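ATP:cob(I)alamin adenosyltransferase, putative (Burkholderia thailandensis, PDB 2ZHZ) probably transfers the adenosyl group of ATP to the cobalt of reduced cobalamin, yielding adenosylcobalamin and triphosphate, and works as a homotrimer. Local coordinates at residues 8-11 against 12-16; 18-21 against 22-26. One frame throughout, in Å; residues are numbered along the deposited sequence.

Contact 1. Residues 8-11 against 12-16; sequences IATR and TGDDG. With ATP (adenosine-5'-triphosphate), chain G.
The Arg-11 guanidinium and the Asp-14 carboxylate have their planes 47° apart but do not pair, with Arg-11 NH1 5.0 Å from Asp-14 OD1. At the edge of the guanidinium, in its plane, sits O3G of ATP. The bond from Arg-11 NH1 to ATP O3G is straight but weak, at 3.3 Å. The stronger partner of this side chain is Asp-157 of the second subunit, which forms a salt bridge with NH2. The chain of Arg-11 bends at chi3 (89°), which swings the guanidinium round to the gamma-phosphate. The Asp-14 carboxylate is met from above its plane, 65° out, by the backbone N-H of Arg-11. That bond, Arg-11 N to Asp-14 OD2, is 2.7 Å. Asp-14 N in turn donates to Arg-11 O at 2.9 Å and closes a type I beta turn from Arg-11 to Asp-14. Backbone and side chain of Asp-14 thus hold both polar backbone atoms of Arg-11.

This turn belongs to the N-terminal ATP-binding loop of the PduO-type adenosyltransferase. Gly-13 N also points at ATP O1G, but the modelled distance is too short to be trusted. A second type I turn, Gly-13 to Gly-16, follows directly. The Thr-10 and Asp-14 side chains run alongside each other, pointing opposite ways, with Thr-10 CG2 3.8 Å from Asp-14 CB. Asp-14 is buried, and its charge is met by Arg-150 and Arg-154 of the second subunit. These two salt bridges probably keep the carboxylate ionised. That subunit also supplies Arg-129, Glu-132 and Arg-133 to the same nucleotide.

Contact 2. Residues 18-21 against 22-26; sequences TGLG and DGSRV. With ATP (adenosine-5'-triphosphate), chain G.
Asp-22 OD1 lies 3.4 Å from Leu-20 CB and is gripped twice by Ser-24. The hydroxyl, Ser-24 OG, donates to the syn lone pair of Asp-22 OD1 at 2.7 Å. The backbone Ser-24 N reaches the same OD1 from above the carboxylate plane and makes an Asx turn. Ser-24 OG stands between its own N and carbonyl carbon (chi1 63°), which brings it back to the aspartate. Leu-20 lies against this polar pair, with CD1 3.4 Å from Ser-24 OG. The same CD1 meets Val-26 CG1 at 3.9 Å, the two side chains crossing at about a right angle. Ile-33 of helix 31-50 packs on both.

The segments form a beta hairpin. Thr-18 and Val-26 are a hydrogen-bonded antiparallel pair, with Thr-18 N to Val-26 O at 2.8 Å. Leu-20 N donates to Ser-24 O, and a type I turn from Leu-20 to Gly-23 closes the end. The Arg-25 guanidinium lays one face over Thr-18 C, which sits nearer its edge than its centre, 3.5 Å from the plane. Its NH2 bonds to Thr-17 OG1.

The first strand also carries ATP. Thr-18 OG1 donates to ATP O2B at 3.1 Å. Gly-19 O accepts from ATP O3' at 3.2 Å and more weakly from O2'. One strand therefore offers a donor and an acceptor, so it holds the nucleotide at two points, the beta-phosphate and the ribose.

How the contacts relate
From the N terminus the chain first meets contact 1, where 8-11 runs straight into 12-16 and tight turns close the loop. Strand 17-19 begins at Thr-17, directly after Gly-16. Contact 2 follows as the hairpin of strands 17-19 and 25-27, closed by its own turn, before helix 31-50 begins. The two contacts are in series, neither nested nor crossed, and their centres are about 16 Å apart. Thr-12 packs on Arg-25, so loop and hairpin touch directly. Lys-28, just beyond the hairpin, bonds back to Gly-13 and to ATP. Contact 1 lies against the second subunit, while contact 2 packs on helix 31-50 of its own chain.

Contact 1. Residues 8-11 against 12-16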
loop_
_atom_site.group_PDB
_atom_site.type_symbol
_atom_site.label_atom_id
_atom_site.label_comp_id
_atom_site.label_asym_id
_atom_site.label_seq_id
_atom_site.Cartn_x
_atom_site.Cartn_y
_atom_site.Cartn_z
ATOM N N ILE B 8 31.735 4.842 0.537
ATOM C CA ILE B 8 30.940 3.913 -0.260
ATOM C C ILE B 8 30.686 4.477 -1.651
ATOM O O ILE B 8 30.239 5.616 -1.792
ATOM C CB ILE B 8 29.581 3.622 0.414
ATOM C CG1 ILE B 8 29.805 2.969 1.780
ATOM C CG2 ILE B 8 28.737 2.721 -0.483
ATOM C CD1 ILE B 8 30.465 1.605 1.714
ATOM N N ALA B 9 30.969 3.668 -2.669
ATOM C CA ALA B 9 30.786 4.070 -4.062
ATOM C C ALA B 9 29.362 4.539 -4.326
ATOM O O ALA B 9 28.404 4.013 -3.760
ATOM C CB ALA B 9 31.130 2.910 -4.992
ATOM N N THR B 10 29.225 5.525 -5.201
ATOM C CA THR B 10 27.917 6.068 -5.524
ATOM C C THR B 10 27.152 5.217 -6.530
ATOM O O THR B 10 27.737 4.654 -7.459
ATOM C CB THR B 10 28.042 7.492 -6.091
ATOM O OG1 THR B 10 28.688 8.330 -5.127
ATOM C CG2 THR B 10 26.666 8.065 -6.408
ATOM N N ARG B 11 25.842 5.114 -6.326
ATOM C CA ARG B 11 24.975 4.372 -7.229
ATOM C C ARG B 11 24.130 5.403 -7.975
ATOM O O ARG B 11 23.906 6.507 -7.480
ATOM C CB ARG B 11 24.103 3.376 -6.452
ATOM C CG ARG B 11 24.925 2.242 -5.842
ATOM C CD ARG B 11 24.124 1.307 -4.935
ATOM N NE ARG B 11 23.503 0.193 -5.648
ATOM C CZ ARG B 11 22.392 0.285 -6.370
ATOM N NH1 ARG B 11 21.763 1.448 -6.481
ATOM N NH2 ARG B 11 21.907 -0.789 -6.980
ATOM N N THR B 12 23.689 5.037 -9.174
ATOM C CA THR B 12 22.912 5.904 -10.060
ATOM C C THR B 12 21.983 6.971 -9.457
ATOM O O THR B 12 22.097 8.162 -9.782
ATOM C CB THR B 12 22.108 5.035 -11.049
ATOM O OG1 THR B 12 23.011 4.176 -11.756
ATOM C CG2 THR B 12 21.368 5.897 -12.044
ATOM N N GLY B 13 21.065 6.550 -8.597
ATOM C CA GLY B 13 20.132 7.486 -7.996
ATOM C C GLY B 13 20.397 7.832 -6.542
ATOM O O GLY B 13 19.481 8.216 -5.815
ATOM N N ASP B 14 21.645 7.699 -6.108
ATOM C CA ASP B 14 21.993 8.023 -4.728
ATOM C C ASP B 14 21.770 9.495 -4.403
ATOM O O ASP B 14 21.618 9.852 -3.235
ATOM C CB ASP B 14 23.456 7.678 -4.430
ATOM C CG ASP B 14 23.642 6.243 -3.986
ATOM O OD1 ASP B 14 22.633 5.559 -3.721
ATOM O OD2 ASP B 14 24.806 5.803 -3.888
ATOM N N ASP B 15 21.759 10.351 -5.424
ATOM C CA ASP B 15 21.578 11.780 -5.185
ATOM C C ASP B 15 20.122 12.216 -5.102
ATOM O O ASP B 15 19.827 13.404 -5.018
ATOM C CB ASP B 15 22.314 12.605 -6.250
ATOM C CG ASP B 15 21.691 12.488 -7.626
ATOM O OD1 ASP B 15 20.753 11.686 -7.808
ATOM O OD2 ASP B 15 22.153 13.211 -8.534
ATOM N N GLY B 16 19.211 11.251 -5.128
ATOM C CA GLY B 16 17.803 11.586 -5.019
ATOM C C GLY B 16 17.104 11.888 -6.329
ATOM O O GLY B 16 15.944 12.298 -6.323
HETATM P PG ATP G . 20.004 3.222 -9.050
HETATM O O1G ATP G . 20.466 4.247 -8.040
HETATM O O2G ATP G . 21.116 2.590 -9.836
HETATM O O3G ATP G . 19.199 2.104 -8.417
HETATM P PB ATP G . 17.678 4.860 -9.842
HETATM O O1B ATP G . 17.373 4.894 -8.377
HETATM O O2B ATP G . 17.798 6.204 -10.528
HETATM O O3B ATP G . 19.045 3.988 -10.149
HETATM P PA ATP G . 16.062 2.477 -10.308
HETATM O O1A ATP G . 15.747 2.343 -8.856
HETATM O O2A ATP G . 17.051 1.523 -10.960
HETATM O O3A ATP G . 16.531 4.017 -10.645
HETATM O "O5'" ATP G . 14.650 2.372 -11.066
HETATM C "C5'" ATP G . 14.561 2.507 -12.471
HETATM C "C4'" ATP G . 13.268 3.229 -12.874
HETATM O "O4'" ATP G . 12.296 3.284 -11.804
HETATM C "C3'" ATP G . 13.537 4.658 -13.331
HETATM O "O3'" ATP G . 13.276 4.794 -14.737
HETATM C "C2'" ATP G . 12.655 5.554 -12.474
HETATM O "O2'" ATP G . 11.761 6.326 -13.296
HETATM C "C1'" ATP G . 11.893 4.636 -11.522
HETATM N N9 ATP G . 12.159 4.969 -10.073
HETATM C C8 ATP G . 13.376 5.141 -9.490
HETATM N N7 ATP G . 13.266 5.432 -8.171
HETATM C C5 ATP G . 11.959 5.452 -7.871
HETATM C C6 ATP G . 11.130 5.698 -6.644
HETATM N N6 ATP G . 11.718 5.988 -5.449
HETATM N N1 ATP G . 9.756 5.624 -6.763
HETATM C C2 ATP G . 9.144 5.336 -7.951
HETATM N N3 ATP G . 9.840 5.101 -9.105
HETATM C C4 ATP G . 11.221 5.146 -9.130
#

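Contact 2. Residues 18-21 against 22-26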
loop_
_atom_site.group_PDB
_atom_site.type_symbol
_atom_site.label_atom_id
_atom_site.label_comp_id
_atom_site.label_asym_id
_atom_site.label_seq_id
_atom_site.Cartn_x
_atom_site.Cartn_y
_atom_site.Cartn_z
ATOM N N THR B 18 16.362 10.631 -10.590
ATOM C CA THR B 18 16.251 9.449 -11.432
ATOM C C THR B 18 15.991 9.904 -12.865
ATOM O O THR B 18 15.705 11.078 -13.109
ATOM C CB THR B 18 15.109 8.520 -10.957
ATOM O OG1 THR B 18 15.174 7.282 -11.671
ATOM C CG2 THR B 18 13.749 9.169 -11.193
ATOM N N GLY B 19 16.099 8.983 -13.813
ATOM C CA GLY B 19 15.881 9.349 -15.199
ATOM C C GLY B 19 14.589 8.819 -15.783
ATOM O O GLY B 19 14.083 7.781 -15.359
ATOM N N LEU B 20 14.050 9.549 -16.752
ATOM C CA LEU B 20 12.827 9.151 -17.434
ATOM C C LEU B 20 13.224 8.511 -18.760
ATOM O O LEU B 20 14.368 8.642 -19.198
ATOM C CB LEU B 20 11.934 10.368 -17.677
ATOM C CG LEU B 20 11.348 11.003 -16.413
ATOM C CD1 LEU B 20 10.586 12.265 -16.774
ATOM C CD2 LEU B 20 10.435 10.000 -15.723
ATOM N N GLY B 21 12.280 7.824 -19.392
ATOM C CA GLY B 21 12.555 7.155 -20.654
ATOM C C GLY B 21 13.027 8.014 -21.815
ATOM O O GLY B 21 13.572 7.492 -22.789
ATOM N N ASP B 22 12.830 9.324 -21.729
ATOM C CA ASP B 22 13.244 10.211 -22.808
ATOM C C ASP B 22 14.630 10.810 -22.571
ATOM O O ASP B 22 15.096 11.643 -23.349
ATOM C CB ASP B 22 12.215 11.328 -22.987
ATOM C CG ASP B 22 12.121 12.228 -21.781
ATOM O OD1 ASP B 22 12.644 11.853 -20.709
ATOM O OD2 ASP B 22 11.515 13.311 -21.898
ATOM N N GLY B 23 15.284 10.385 -21.493
ATOM C CA GLY B 23 16.612 10.887 -21.188
ATOM C C GLY B 23 16.665 11.999 -20.158
ATOM O O GLY B 23 17.741 12.341 -19.673
ATOM N N SER B 24 15.516 12.570 -19.814
ATOM C CA SER B 24 15.479 13.655 -18.840
ATOM C C SER B 24 15.605 13.136 -17.410
ATOM O O SER B 24 15.337 11.966 -17.140
ATOM C CB SER B 24 14.179 14.454 -18.980
ATOM O OG SER B 24 13.050 13.642 -18.708
ATOM N N ARG B 25 16.036 14.009 -16.505
ATOM C CA ARG B 25 16.186 13.648 -15.100
ATOM C C ARG B 25 15.230 14.442 -14.235
ATOM O O ARG B 25 14.957 15.612 -14.505
ATOM C CB ARG B 25 17.603 13.912 -14.603
ATOM C CG ARG B 25 18.640 12.951 -15.124
ATOM C CD ARG B 25 19.888 13.004 -14.256
ATOM N NE ARG B 25 19.740 12.233 -13.023
ATOM C CZ ARG B 25 19.583 10.913 -12.985
ATOM N NH1 ARG B 25 19.549 10.214 -14.115
ATOM N NH2 ARG B 25 19.476 10.289 -11.821
ATOM N N VAL B 26 14.732 13.800 -13.187
ATOM C CA VAL B 26 13.809 14.444 -12.265
ATOM C C VAL B 26 14.114 13.962 -10.857
ATOM O O VAL B 26 14.725 12.909 -10.678
ATOM C CB VAL B 26 12.345 14.101 -12.604
ATOM C CG1 VAL B 26 11.998 14.626 -13.991
ATOM C CG2 VAL B 26 12.134 12.592 -12.540
HETATM P PG ATP G . 20.004 3.222 -9.050
HETATM O O1G ATP G . 20.466 4.247 -8.040
HETATM O O2G ATP G . 21.116 2.590 -9.836
HETATM O O3G ATP G . 19.199 2.104 -8.417
HETATM P PB ATP G . 17.678 4.860 -9.842
HETATM O O1B ATP G . 17.373 4.894 -8.377
HETATM O O2B ATP G . 17.798 6.204 -10.528
HETATM O O3B ATP G . 19.045 3.988 -10.149
HETATM P PA ATP G . 16.062 2.477 -10.308
HETATM O O1A ATP G . 15.747 2.343 -8.856
HETATM O O2A ATP G . 17.051 1.523 -10.960
HETATM O O3A ATP G . 16.531 4.017 -10.645
HETATM O "O5'" ATP G . 14.650 2.372 -11.066
HETATM C "C5'" ATP G . 14.561 2.507 -12.471
HETATM C "C4'" ATP G . 13.268 3.229 -12.874
HETATM O "O4'" ATP G . 12.296 3.284 -11.804
HETATM C "C3'" ATP G . 13.537 4.658 -13.331
HETATM O "O3'" ATP G . 13.276 4.794 -14.737
HETATM C "C2'" ATP G . 12.655 5.554 -12.474
HETATM O "O2'" ATP G . 11.761 6.326 -13.296
HETATM C "C1'" ATP G . 11.893 4.636 -11.522
HETATM N N9 ATP G . 12.159 4.969 -10.073
HETATM C C8 ATP G . 13.376 5.141 -9.490
HETATM N N7 ATP G . 13.266 5.432 -8.171
HETATM C C5 ATP G . 11.959 5.452 -7.871
HETATM C C6 ATP G . 11.130 5.698 -6.644
HETATM N N6 ATP G . 11.718 5.988 -5.449
HETATM N N1 ATP G . 9.756 5.624 -6.763
HETATM C C2 ATP G . 9.144 5.336 -7.951
HETATM N N3 ATP G . 9.840 5.101 -9.105
HETATM C C4 ATP G . 11.221 5.146 -9.130
#